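Local coordinates for protein lysine-sensitive aspartokinase 3 (Escherichia coli, PDB 2J0W) that phosphorylates L-aspartate with ATP in the first step of the aspartate pathway to lysine, and is allosterically inhibited by lysine, at residues Thr111-Ser116 with Gly191-Leu196; Lys238-Ile243 with Leu298-Ala303; Arg306-Leu311 with Ala350-Thr355. One frame throughout, in Å; residues are numbered along the deposited sequence.

How the contacts relate
All three contacts are largely buried, though contact 3 runs out to exposed residues at its N307 and T355 end. Contact 1 lies wholly within the kinase region, near the bound aspartate, and joins a helix to a short strand through carboxylates and threonines. Contact 2, on the opposite side of the chain's centre and about 35 Å from contact 1 between centres, sets the kinase region against the regulatory part, with one arginine among isoleucines. Contact 3 is regular antiparallel pairing inside the regulatory sheet, its polar work done mostly by backbone. Contacts 2 and 3 share strand 299-313: its first part meets the kinase region, and its second, beyond a corner at N307, pairs with strand 348-353.

Contact 1. Residues Thr111-Ser116 with Gly191-Leu196; sequences TDELVS and GRTTTL
D112 reaches from the helix onto the backbone of strand 193-195, and its two carboxylate oxygens divide the work. OD1 takes the hydroxyl of T195, OG1 to OD1 2.6 Å, from above the carboxylate plane, 53° out of it; OD2 comes close to T194 CA and receives a weak bond from T195 N, 2.7 Å away. The D112 and T195 side chains cross obliquely, with T195 CG2 packed beside the carboxylate. G153 N gives OD2 a further hydrogen bond, and the hydroxyls of T359 and T195 are hydrogen-bonded.

One residue on, E113 crosses T193 at about a right angle. Its CG lies anti to the backbone N (chi1 171°), and the bend at chi2 brings the carboxylate round to the strand, where OE1 accepts from T193 OG1 at 2.6 Å on its syn side, somewhat out of the carboxylate plane. R143 is a second partner of that hydroxyl. The methyl T193 CG2 turns instead to S116 CB, 3.7 Å away, while S116 OG is tied back to E113 O.

The helical segment 111-116, part of helix 108-131, and strand 193-195 run nearly perpendicular, at 82°. This is helix-on-strand packing within the amino acid kinase fold, next to the aspartate site to which E119 and R198 belong.

Contact 2. Residues Lys238-Ile243 with Leu298-Ala303; sequences KRIDEI and LFRALA
R300 reaches across from strand 299-313 to the turn and strand formed by 238-243, where the regulatory part of the chain meets the edge region of the kinase sheet. It leaves its strand at a classic beta bulge: R300 and A301 both face I392 on the neighbouring strand 386-393.

From CB the chain starts out with CG beside the backbone N (chi1 -80°), and a second bend at chi2, -85°, swings the rest toward I243. CD is the first atom to touch, lying 4.1 Å from I243 CD1. NE comes next, under I243 CG1 at 3.8 Å; this methylene covers one face of the guanidinium, offset toward its rim. The two side chains slide past each other in opposite directions, so the aliphatic branch of I243 runs back along the arginine. NE also has a salt bridge with E247 of helix 245-253, which gives this buried charge an acidic partner in the kinase-side helix. CZ carries the group on to the backbone of 242-243: NH2 is 3.9 Å from I243 CA, while NH1 lies 2.7 Å from E242 O, the carbonyl approaching the group obliquely.

I240 closes in beside NH1 with its CG2 methyl, its side chain crossing the arginine at a slant. Its other branch extends toward the bulge, where CD1 comes near R300 O and the methyl of A301. M251 of helix 245-253 touches both I243 and A301, and so belongs to the same apolar patch. The bound ADP is about 6 Å from the A301 side chain, and I240 is near Y227, which binds ATP. The apolar contact between the two segments here is I240 CD1 to A301 CB, 4.4 Å apart.

Contact 3. Residues Arg306-Leu311 with Ala350-Thr355; sequences RNQTLL and ALTLDT
Q308 and D354 make the side-chain hydrogen bond of this pairing, at the end of an antiparallel strand pair in the ACT-domain sheet: NE2 gives a nearly straight bond to OD1, 2.8 Å and 165°. The amide and carboxylate planes are 30° apart, and OD1 is met on its anti side, somewhat out of the carboxylate plane. The same NE2 also donates to R306 O, which it meets from above the carbonyl plane. Both acceptors lie close to the plane of the amide, so its two N-H directions are used and its rotation is fixed. A bend at chi2 (-64°) folds the glutamine back to reach them, and R305 completes the cluster by donating to OE1.

Next come four backbone bonds. T309 and L353 form a hydrogen-bonded pair, with T309 N to L353 O at 2.7 Å and L353 N to T309 O at 2.6 Å. L311 and L351 form the second such pair, and between them L310 and T352 make the non-hydrogen-bonded pair. L351 O also receives a CA-H contact from L310.

Outward from the backbone, T309, L311, L351 and L353 share one face. L311 and L351 lie side by side and point the same way, CD2 to CD1 3.9 Å, whereas L353 crosses L311 and brings its own CD1 to the same CD2. V339 touches L351 and L353; it belongs to the site where inhibitory lysine binds between the two subunits of the dimer. V382 of strand 380-384 lies against T309 and L311.

The other face holds L310 and T352. At one end A350 packs on G421 of the second subunit, and its CB also meets L310 CD1 at 3.9 Å. At the far end, where the chain turns a corner at N307, T355 CG2 rests 3.4 Å from N307 O.

Contact 1. Residues Thr111-Ser116 with Gly191-Leu196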
ATOM      1  N   THR A 111     -10.577  -0.396  34.641  1.00 33.48           N
ATOM      2  CA  THR A 111      -9.426  -1.267  34.438  1.00 35.74           C
ATOM      3  C   THR A 111      -8.091  -0.515  34.640  1.00 37.77           C
ATOM      4  O   THR A 111      -7.198  -0.991  35.351  1.00 33.35           O
ATOM      5  CB  THR A 111      -9.483  -1.872  33.033  1.00 39.78           C
ATOM      6  OG1 THR A 111     -10.503  -2.883  32.991  1.00 38.96           O
ATOM      7  CG2 THR A 111      -8.133  -2.477  32.656  1.00 46.83           C
ATOM      8  N   ASP A 112      -7.967   0.664  34.030  1.00 38.31           N
ATOM      9  CA  ASP A 112      -6.752   1.460  34.175  1.00 41.70           C
ATOM     10  C   ASP A 112      -6.537   1.793  35.646  1.00 41.70           C
ATOM     11  O   ASP A 112      -5.410   1.760  36.141  1.00 40.59           O
ATOM     12  CB  ASP A 112      -6.846   2.764  33.363  1.00 40.14           C
ATOM     13  CG  ASP A 112      -6.259   2.635  31.958  1.00 43.79           C
ATOM     14  OD1 ASP A 112      -6.054   1.497  31.491  1.00 36.73           O
ATOM     15  OD2 ASP A 112      -6.012   3.676  31.311  1.00 48.35           O
ATOM     16  N   GLU A 113      -7.625   2.109  36.345  1.00 43.30           N
ATOM     17  CA  GLU A 113      -7.543   2.471  37.759  1.00 41.05           C
ATOM     18  C   GLU A 113      -7.166   1.298  38.649  1.00 40.64           C
ATOM     19  O   GLU A 113      -6.415   1.445  39.609  1.00 39.10           O
ATOM     20  CB  GLU A 113      -8.867   3.046  38.239  1.00 37.35           C
ATOM     21  CG  GLU A 113      -8.917   3.245  39.755  1.00 44.52           C
ATOM     22  CD  GLU A 113      -7.818   4.150  40.283  1.00 46.89           C
ATOM     23  OE1 GLU A 113      -7.616   5.247  39.718  1.00 51.28           O
ATOM     24  OE2 GLU A 113      -7.164   3.770  41.275  1.00 54.20           O
ATOM     25  N   LEU A 114      -7.704   0.129  38.340  1.00 39.61           N
ATOM     26  CA  LEU A 114      -7.402  -1.041  39.135  1.00 34.02           C
ATOM     27  C   LEU A 114      -6.015  -1.540  38.758  1.00 31.36           C
ATOM     28  O   LEU A 114      -5.207  -1.864  39.623  1.00 31.20           O
ATOM     29  CB  LEU A 114      -8.447  -2.119  38.868  1.00 38.95           C
ATOM     30  CG  LEU A 114      -8.462  -3.315  39.808  1.00 43.48           C
ATOM     31  CD1 LEU A 114      -9.692  -4.146  39.511  1.00 51.40           C
ATOM     32  CD2 LEU A 114      -7.211  -4.132  39.631  1.00 41.13           C
ATOM     33  N   VAL A 115      -5.723  -1.600  37.465  1.00 28.42           N
ATOM     34  CA  VAL A 115      -4.419  -2.106  37.070  1.00 30.38           C
ATOM     35  C   VAL A 115      -3.282  -1.207  37.509  1.00 29.78           C
ATOM     36  O   VAL A 115      -2.172  -1.667  37.703  1.00 36.37           O
ATOM     37  CB  VAL A 115      -4.315  -2.334  35.552  1.00 33.04           C
ATOM     38  CG1 VAL A 115      -2.859  -2.517  35.170  1.00 32.08           C
ATOM     39  CG2 VAL A 115      -5.112  -3.582  35.145  1.00 24.90           C
ATOM     40  N   SER A 116      -3.552   0.071  37.684  1.00 32.24           N
ATOM     41  CA  SER A 116      -2.505   0.984  38.091  1.00 39.37           C
ATOM     42  C   SER A 116      -1.872   0.532  39.412  1.00 44.27           C
ATOM     43  O   SER A 116      -0.666   0.706  39.626  1.00 49.25           O
ATOM     44  CB  SER A 116      -3.085   2.380  38.241  1.00 36.59           C
ATOM     45  OG  SER A 116      -4.046   2.372  39.271  1.00 39.20           O
ATOM     46  N   GLY A 191      -8.455  14.184  36.623  1.00 54.06           N
ATOM     47  CA  GLY A 191      -7.873  13.375  37.690  1.00 51.84           C
ATOM     48  C   GLY A 191      -7.935  11.858  37.647  1.00 50.71           C
ATOM     49  O   GLY A 191      -7.282  11.194  38.454  1.00 45.48           O
ATOM     50  N   ARG A 192      -8.722  11.307  36.727  1.00 52.07           N
ATOM     51  CA  ARG A 192      -8.863   9.859  36.591  1.00 48.33           C
ATOM     52  C   ARG A 192      -7.556   9.225  36.138  1.00 47.67           C
ATOM     53  O   ARG A 192      -6.805   9.824  35.366  1.00 47.99           O
ATOM     54  CB  ARG A 192      -9.969   9.549  35.591  1.00 46.67           C
ATOM     55  CG  ARG A 192     -11.296  10.154  36.006  1.00 46.18           C
ATOM     56  CD  ARG A 192     -12.426   9.731  35.108  1.00 44.87           C
ATOM     57  NE  ARG A 192     -12.400  10.402  33.815  1.00 51.11           N
ATOM     58  CZ  ARG A 192     -13.198  10.074  32.803  1.00 54.80           C
ATOM     59  NH1 ARG A 192     -14.071   9.085  32.948  1.00 53.53           N
ATOM     60  NH2 ARG A 192     -13.131  10.736  31.656  1.00 56.27           N
ATOM     61  N   THR A 193      -7.287   8.016  36.626  1.00 46.37           N
ATOM     62  CA  THR A 193      -6.059   7.307  36.288  1.00 41.21           C
ATOM     63  C   THR A 193      -6.110   6.657  34.914  1.00 43.63           C
ATOM     64  O   THR A 193      -7.132   6.101  34.513  1.00 44.69           O
ATOM     65  CB  THR A 193      -5.732   6.205  37.319  1.00 42.75           C
ATOM     66  OG1 THR A 193      -5.779   6.752  38.645  1.00 46.89           O
ATOM     67  CG2 THR A 193      -4.321   5.663  37.081  1.00 41.34           C
ATOM     68  N   THR A 194      -4.990   6.732  34.196  1.00 44.77           N
ATOM     69  CA  THR A 194      -4.869   6.136  32.864  1.00 40.96           C
ATOM     70  C   THR A 194      -3.625   5.272  32.803  1.00 37.60           C
ATOM     71  O   THR A 194      -2.778   5.330  33.697  1.00 40.96           O
ATOM     72  CB  THR A 194      -4.704   7.209  31.795  1.00 40.45           C
ATOM     73  OG1 THR A 194      -3.560   8.016  32.125  1.00 34.28           O
ATOM     74  CG2 THR A 194      -5.961   8.082  31.709  1.00 32.83           C
ATOM     75  N   THR A 195      -3.514   4.467  31.753  1.00 33.88           N
ATOM     76  CA  THR A 195      -2.320   3.645  31.554  1.00 38.40           C
ATOM     77  C   THR A 195      -1.908   3.866  30.101  1.00 42.90           C
ATOM     78  O   THR A 195      -2.753   4.209  29.271  1.00 44.50           O
ATOM     79  CB  THR A 195      -2.585   2.153  31.786  1.00 37.29           C
ATOM     80  OG1 THR A 195      -3.555   1.668  30.839  1.00 31.67           O
ATOM     81  CG2 THR A 195      -3.083   1.935  33.194  1.00 34.44           C
ATOM     82  N   LEU A 196      -0.625   3.689  29.793  1.00 42.46           N
ATOM     83  CA  LEU A 196      -0.124   3.910  28.431  1.00 38.86           C
ATOM     84  C   LEU A 196      -0.240   2.687  27.512  1.00 39.16           C
ATOM     85  O   LEU A 196       0.089   2.767  26.330  1.00 40.88           O
ATOM     86  CB  LEU A 196       1.337   4.360  28.491  1.00 32.29           C
ATOM     87  CG  LEU A 196       1.562   5.557  29.421  1.00 41.99           C
ATOM     88  CD1 LEU A 196       3.010   5.591  29.897  1.00 33.72           C
ATOM     89  CD2 LEU A 196       1.167   6.856  28.704  1.00 30.94           C
TER

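Contact 2. Residues Lys238-Ile243 with Leu298-Ala303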
ATOM      1  N   LYS A 238      21.635 -14.074  17.681  1.00 67.67           N
ATOM      2  CA  LYS A 238      22.859 -13.363  18.053  1.00 69.96           C
ATOM      3  C   LYS A 238      22.519 -12.015  18.699  1.00 67.39           C
ATOM      4  O   LYS A 238      21.558 -11.359  18.291  1.00 68.91           O
ATOM      5  CB  LYS A 238      23.744 -13.086  16.809  1.00 77.37           C
ATOM      6  CG  LYS A 238      23.789 -14.171  15.711  1.00 82.02           C
ATOM      7  CD  LYS A 238      24.390 -15.494  16.190  1.00 93.60           C
ATOM      8  CE  LYS A 238      24.428 -16.541  15.069  1.00 97.89           C
ATOM      9  NZ  LYS A 238      24.840 -17.886  15.583  1.00 97.09           N
ATOM     10  N   ARG A 239      23.298 -11.600  19.698  1.00 65.49           N
ATOM     11  CA  ARG A 239      23.070 -10.299  20.329  1.00 64.69           C
ATOM     12  C   ARG A 239      23.583  -9.211  19.394  1.00 66.04           C
ATOM     13  O   ARG A 239      24.468  -9.456  18.584  1.00 68.20           O
ATOM     14  CB  ARG A 239      23.819 -10.155  21.661  1.00 60.42           C
ATOM     15  CG  ARG A 239      23.555  -8.797  22.305  1.00 62.77           C
ATOM     16  CD  ARG A 239      24.812  -8.023  22.631  1.00 69.99           C
ATOM     17  NE  ARG A 239      25.200  -8.258  24.014  1.00 81.51           N
ATOM     18  CZ  ARG A 239      25.831  -9.348  24.438  1.00 87.45           C
ATOM     19  NH1 ARG A 239      26.169 -10.306  23.582  1.00 90.16           N
ATOM     20  NH2 ARG A 239      26.084  -9.501  25.728  1.00 89.04           N
ATOM     21  N   ILE A 240      23.036  -8.010  19.519  1.00 66.69           N
ATOM     22  CA  ILE A 240      23.444  -6.888  18.686  1.00 67.41           C
ATOM     23  C   ILE A 240      24.010  -5.810  19.584  1.00 67.35           C
ATOM     24  O   ILE A 240      23.262  -5.063  20.198  1.00 65.93           O
ATOM     25  CB  ILE A 240      22.245  -6.308  17.943  1.00 69.37           C
ATOM     26  CG1 ILE A 240      21.661  -7.377  17.024  1.00 71.54           C
ATOM     27  CG2 ILE A 240      22.656  -5.032  17.215  1.00 68.86           C
ATOM     28  CD1 ILE A 240      20.425  -6.924  16.305  1.00 75.76           C
ATOM     29  N   ASP A 241      25.331  -5.720  19.644  1.00 71.04           N
ATOM     30  CA  ASP A 241      25.986  -4.754  20.528  1.00 72.64           C
ATOM     31  C   ASP A 241      25.603  -3.287  20.347  1.00 69.63           C
ATOM     32  O   ASP A 241      25.566  -2.531  21.321  1.00 68.91           O
ATOM     33  CB  ASP A 241      27.507  -4.910  20.439  1.00 76.95           C
ATOM     34  CG  ASP A 241      27.970  -6.311  20.819  1.00 80.03           C
ATOM     35  OD1 ASP A 241      27.595  -6.783  21.921  1.00 74.22           O
ATOM     36  OD2 ASP A 241      28.709  -6.930  20.023  1.00 84.00           O
ATOM     37  N   GLU A 242      25.326  -2.861  19.121  1.00 69.41           N
ATOM     38  CA  GLU A 242      24.956  -1.463  18.925  1.00 70.11           C
ATOM     39  C   GLU A 242      24.103  -1.290  17.677  1.00 67.35           C
ATOM     40  O   GLU A 242      24.362  -1.919  16.653  1.00 65.27           O
ATOM     41  CB  GLU A 242      26.212  -0.583  18.834  1.00 71.77           C
ATOM     42  CG  GLU A 242      25.921   0.916  18.871  1.00 83.79           C
ATOM     43  CD  GLU A 242      27.170   1.769  18.726  1.00 94.48           C
ATOM     44  OE1 GLU A 242      27.858   1.645  17.693  1.00 98.42           O
ATOM     45  OE2 GLU A 242      27.460   2.561  19.648  1.00 97.90           O
ATOM     46  N   ILE A 243      23.080  -0.437  17.773  1.00 63.46           N
ATOM     47  CA  ILE A 243      22.153  -0.173  16.664  1.00 60.65           C
ATOM     48  C   ILE A 243      21.637   1.264  16.737  1.00 60.02           C
ATOM     49  O   ILE A 243      21.811   1.936  17.756  1.00 61.59           O
ATOM     50  CB  ILE A 243      20.927  -1.105  16.719  1.00 61.88           C
ATOM     51  CG1 ILE A 243      20.124  -0.967  15.427  1.00 64.65           C
ATOM     52  CG2 ILE A 243      20.044  -0.740  17.911  1.00 56.32           C
ATOM     53  CD1 ILE A 243      19.015  -1.964  15.273  1.00 61.95           C
ATOM     54  N   LEU A 298      23.206  -5.025   6.218  1.00 67.43           N
ATOM     55  CA  LEU A 298      22.144  -4.944   5.239  1.00 67.43           C
ATOM     56  C   LEU A 298      20.946  -5.577   5.913  1.00 66.74           C
ATOM     57  O   LEU A 298      19.805  -5.208   5.652  1.00 68.50           O
ATOM     58  CB  LEU A 298      22.510  -5.720   3.973  1.00 68.94           C
ATOM     59  CG  LEU A 298      21.508  -5.585   2.823  1.00 78.49           C
ATOM     60  CD1 LEU A 298      21.456  -4.135   2.355  1.00 81.82           C
ATOM     61  CD2 LEU A 298      21.909  -6.502   1.682  1.00 78.53           C
ATOM     62  N   PHE A 299      21.226  -6.525   6.799  1.00 65.98           N
ATOM     63  CA  PHE A 299      20.181  -7.220   7.540  1.00 66.67           C
ATOM     64  C   PHE A 299      20.527  -7.253   9.022  1.00 67.64           C
ATOM     65  O   PHE A 299      21.447  -7.966   9.416  1.00 71.62           O
ATOM     66  CB  PHE A 299      20.034  -8.663   7.049  1.00 61.55           C
ATOM     67  CG  PHE A 299      19.771  -8.791   5.572  1.00 57.50           C
ATOM     68  CD1 PHE A 299      18.919  -7.910   4.918  1.00 54.22           C
ATOM     69  CD2 PHE A 299      20.334  -9.836   4.845  1.00 67.00           C
ATOM     70  CE1 PHE A 299      18.626  -8.063   3.568  1.00 59.93           C
ATOM     71  CE2 PHE A 299      20.049 -10.006   3.494  1.00 73.45           C
ATOM     72  CZ  PHE A 299      19.190  -9.114   2.851  1.00 69.51           C
ATOM     73  N   ARG A 300      19.802  -6.493   9.844  1.00 64.43           N
ATOM     74  CA  ARG A 300      20.069  -6.488  11.281  1.00 62.74           C
ATOM     75  C   ARG A 300      19.335  -7.615  11.965  1.00 61.09           C
ATOM     76  O   ARG A 300      19.934  -8.399  12.694  1.00 61.72           O
ATOM     77  CB  ARG A 300      19.621  -5.187  11.941  1.00 63.03           C
ATOM     78  CG  ARG A 300      20.554  -4.014  11.785  1.00 69.86           C
ATOM     79  CD  ARG A 300      21.666  -3.963  12.822  1.00 62.78           C
ATOM     80  NE  ARG A 300      22.296  -2.646  12.765  1.00 67.30           N
ATOM     81  CZ  ARG A 300      23.392  -2.280  13.422  1.00 74.41           C
ATOM     82  NH1 ARG A 300      24.019  -3.137  14.215  1.00 74.14           N
ATOM     83  NH2 ARG A 300      23.857  -1.043  13.283  1.00 77.92           N
ATOM     84  N   ALA A 301      18.031  -7.696  11.726  1.00 61.58           N
ATOM     85  CA  ALA A 301      17.238  -8.718  12.381  1.00 59.33           C
ATOM     86  C   ALA A 301      15.883  -8.974  11.760  1.00 57.69           C
ATOM     87  O   ALA A 301      15.510  -8.379  10.758  1.00 59.61           O
ATOM     88  CB  ALA A 301      17.058  -8.344  13.834  1.00 58.02           C
ATOM     89  N   LEU A 302      15.155  -9.884  12.388  1.00 55.89           N
ATOM     90  CA  LEU A 302      13.817 -10.256  11.973  1.00 54.99           C
ATOM     91  C   LEU A 302      12.919 -10.005  13.177  1.00 54.63           C
ATOM     92  O   LEU A 302      13.329 -10.209  14.319  1.00 56.31           O
ATOM     93  CB  LEU A 302      13.770 -11.733  11.591  1.00 56.77           C
ATOM     94  CG  LEU A 302      14.722 -12.160  10.473  1.00 58.72           C
ATOM     95  CD1 LEU A 302      14.693 -13.669  10.343  1.00 39.93           C
ATOM     96  CD2 LEU A 302      14.320 -11.491   9.162  1.00 58.11           C
ATOM     97  N   ALA A 303      11.699  -9.550  12.918  1.00 54.20           N
ATOM     98  CA  ALA A 303      10.729  -9.267  13.972  1.00 46.99           C
ATOM     99  C   ALA A 303       9.407  -9.927  13.617  1.00 45.32           C
ATOM    100  O   ALA A 303       8.984  -9.920  12.456  1.00 43.75           O
ATOM    101  CB  ALA A 303      10.544  -7.768  14.122  1.00 26.30           C
TER

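Contact 3. Residues Arg306-Leu311 with Ala350-Thr355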
ATOM      1  N   ARG A 306       2.469 -11.162  16.010  1.00 56.12           N
ATOM      2  CA  ARG A 306       1.382 -12.133  15.962  1.00 55.65           C
ATOM      3  C   ARG A 306      -0.038 -11.598  16.036  1.00 51.86           C
ATOM      4  O   ARG A 306      -0.277 -10.472  16.466  1.00 45.73           O
ATOM      5  CB  ARG A 306       1.556 -13.141  17.092  1.00 60.55           C
ATOM      6  CG  ARG A 306       2.690 -14.098  16.893  1.00 74.24           C
ATOM      7  CD  ARG A 306       2.238 -15.471  17.306  1.00 86.66           C
ATOM      8  NE  ARG A 306       3.031 -16.514  16.676  1.00 96.15           N
ATOM      9  CZ  ARG A 306       2.506 -17.509  15.969  1.00103.46           C
ATOM     10  NH1 ARG A 306       1.190 -17.584  15.802  1.00 97.36           N
ATOM     11  NH2 ARG A 306       3.296 -18.437  15.447  1.00110.71           N
ATOM     12  N   ASN A 307      -0.975 -12.460  15.647  1.00 52.62           N
ATOM     13  CA  ASN A 307      -2.397 -12.149  15.667  1.00 55.10           C
ATOM     14  C   ASN A 307      -2.739 -10.895  14.889  1.00 56.68           C
ATOM     15  O   ASN A 307      -3.449 -10.007  15.373  1.00 57.15           O
ATOM     16  CB  ASN A 307      -2.883 -12.009  17.101  1.00 50.92           C
ATOM     17  CG  ASN A 307      -2.406 -13.137  17.967  1.00 58.18           C
ATOM     18  OD1 ASN A 307      -2.517 -14.304  17.590  1.00 61.53           O
ATOM     19  ND2 ASN A 307      -1.864 -12.802  19.142  1.00 54.70           N
ATOM     20  N   GLN A 308      -2.221 -10.828  13.674  1.00 54.52           N
ATOM     21  CA  GLN A 308      -2.495  -9.699  12.825  1.00 53.68           C
ATOM     22  C   GLN A 308      -3.811  -9.999  12.112  1.00 51.47           C
ATOM     23  O   GLN A 308      -4.217 -11.153  11.980  1.00 49.93           O
ATOM     24  CB  GLN A 308      -1.356  -9.511  11.826  1.00 48.21           C
ATOM     25  CG  GLN A 308       0.000  -9.350  12.491  1.00 43.64           C
ATOM     26  CD  GLN A 308       0.106  -8.099  13.354  1.00 47.67           C
ATOM     27  OE1 GLN A 308       0.139  -6.980  12.850  1.00 42.36           O
ATOM     28  NE2 GLN A 308       0.163  -8.289  14.663  1.00 50.34           N
ATOM     29  N   THR A 309      -4.488  -8.947  11.685  1.00 52.36           N
ATOM     30  CA  THR A 309      -5.746  -9.091  10.976  1.00 53.52           C
ATOM     31  C   THR A 309      -5.587  -8.426   9.606  1.00 53.48           C
ATOM     32  O   THR A 309      -5.069  -7.311   9.520  1.00 52.94           O
ATOM     33  CB  THR A 309      -6.884  -8.401  11.752  1.00 53.94           C
ATOM     34  OG1 THR A 309      -6.910  -8.892  13.100  1.00 56.00           O
ATOM     35  CG2 THR A 309      -8.222  -8.673  11.081  1.00 43.52           C
ATOM     36  N   LEU A 310      -5.996  -9.111   8.537  1.00 53.78           N
ATOM     37  CA  LEU A 310      -5.899  -8.526   7.195  1.00 57.47           C
ATOM     38  C   LEU A 310      -7.270  -8.058   6.713  1.00 57.82           C
ATOM     39  O   LEU A 310      -8.120  -8.866   6.333  1.00 58.62           O
ATOM     40  CB  LEU A 310      -5.325  -9.517   6.167  1.00 54.96           C
ATOM     41  CG  LEU A 310      -5.200  -8.890   4.762  1.00 47.61           C
ATOM     42  CD1 LEU A 310      -4.079  -7.852   4.758  1.00 42.82           C
ATOM     43  CD2 LEU A 310      -4.935  -9.965   3.712  1.00 36.48           C
ATOM     44  N   LEU A 311      -7.468  -6.744   6.742  1.00 58.60           N
ATOM     45  CA  LEU A 311      -8.718  -6.131   6.318  1.00 60.36           C
ATOM     46  C   LEU A 311      -8.604  -5.655   4.876  1.00 64.10           C
ATOM     47  O   LEU A 311      -8.119  -4.550   4.618  1.00 65.86           O
ATOM     48  CB  LEU A 311      -9.032  -4.947   7.216  1.00 57.40           C
ATOM     49  CG  LEU A 311     -10.346  -4.244   6.912  1.00 64.43           C
ATOM     50  CD1 LEU A 311     -11.516  -5.198   7.135  1.00 62.66           C
ATOM     51  CD2 LEU A 311     -10.452  -3.031   7.807  1.00 65.63           C
ATOM     52  N   ALA A 350      -5.622  -3.720   0.761  1.00 63.07           N
ATOM     53  CA  ALA A 350      -5.458  -4.684   1.857  1.00 60.23           C
ATOM     54  C   ALA A 350      -4.770  -4.043   3.049  1.00 58.58           C
ATOM     55  O   ALA A 350      -3.606  -3.634   2.974  1.00 55.71           O
ATOM     56  CB  ALA A 350      -4.663  -5.912   1.384  1.00 53.27           C
ATOM     57  N   LEU A 351      -5.506  -3.970   4.154  1.00 57.74           N
ATOM     58  CA  LEU A 351      -5.009  -3.363   5.383  1.00 58.17           C
ATOM     59  C   LEU A 351      -4.484  -4.386   6.400  1.00 55.18           C
ATOM     60  O   LEU A 351      -5.169  -5.365   6.712  1.00 53.51           O
ATOM     61  CB  LEU A 351      -6.134  -2.533   6.003  1.00 61.74           C
ATOM     62  CG  LEU A 351      -6.670  -1.389   5.142  1.00 58.79           C
ATOM     63  CD1 LEU A 351      -8.008  -0.934   5.674  1.00 64.44           C
ATOM     64  CD2 LEU A 351      -5.683  -0.242   5.148  1.00 58.99           C
ATOM     65  N   THR A 352      -3.273  -4.147   6.911  1.00 51.53           N
ATOM     66  CA  THR A 352      -2.639  -5.031   7.896  1.00 51.38           C
ATOM     67  C   THR A 352      -2.878  -4.498   9.304  1.00 51.25           C
ATOM     68  O   THR A 352      -2.243  -3.532   9.720  1.00 51.47           O
ATOM     69  CB  THR A 352      -1.106  -5.137   7.664  1.00 55.43           C
ATOM     70  OG1 THR A 352      -0.844  -5.711   6.376  1.00 59.88           O
ATOM     71  CG2 THR A 352      -0.470  -6.010   8.732  1.00 57.07           C
ATOM     72  N   LEU A 353      -3.781  -5.135  10.045  1.00 54.18           N
ATOM     73  CA  LEU A 353      -4.115  -4.672  11.393  1.00 56.14           C
ATOM     74  C   LEU A 353      -3.517  -5.420  12.582  1.00 55.29           C
ATOM     75  O   LEU A 353      -3.721  -6.626  12.763  1.00 52.71           O
ATOM     76  CB  LEU A 353      -5.633  -4.619  11.553  1.00 61.98           C
ATOM     77  CG  LEU A 353      -6.327  -3.700  10.547  1.00 62.68           C
ATOM     78  CD1 LEU A 353      -7.802  -3.526  10.925  1.00 56.05           C
ATOM     79  CD2 LEU A 353      -5.606  -2.355  10.527  1.00 59.04           C
ATOM     80  N   ASP A 354      -2.797  -4.669  13.407  1.00 54.61           N
ATOM     81  CA  ASP A 354      -2.143  -5.200  14.598  1.00 58.25           C
ATOM     82  C   ASP A 354      -3.102  -5.186  15.787  1.00 59.94           C
ATOM     83  O   ASP A 354      -4.093  -4.456  15.783  1.00 61.49           O
ATOM     84  CB  ASP A 354      -0.898  -4.358  14.902  1.00 54.75           C
ATOM     85  CG  ASP A 354      -0.156  -4.830  16.127  1.00 66.86           C
ATOM     86  OD1 ASP A 354      -0.115  -6.063  16.365  1.00 66.98           O
ATOM     87  OD2 ASP A 354       0.402  -3.969  16.846  1.00 74.42           O
ATOM     88  N   THR A 355      -2.833  -6.004  16.799  1.00 61.72           N
ATOM     89  CA  THR A 355      -3.698  -6.012  17.971  1.00 62.71           C
ATOM     90  C   THR A 355      -3.578  -4.644  18.622  1.00 64.99           C
ATOM     91  O   THR A 355      -2.642  -3.890  18.340  1.00 66.13           O
ATOM     92  CB  THR A 355      -3.287  -7.081  18.984  1.00 61.77           C
ATOM     93  OG1 THR A 355      -1.911  -6.888  19.355  1.00 52.14           O
ATOM     94  CG2 THR A 355      -3.508  -8.485  18.392  1.00 55.97           C
TER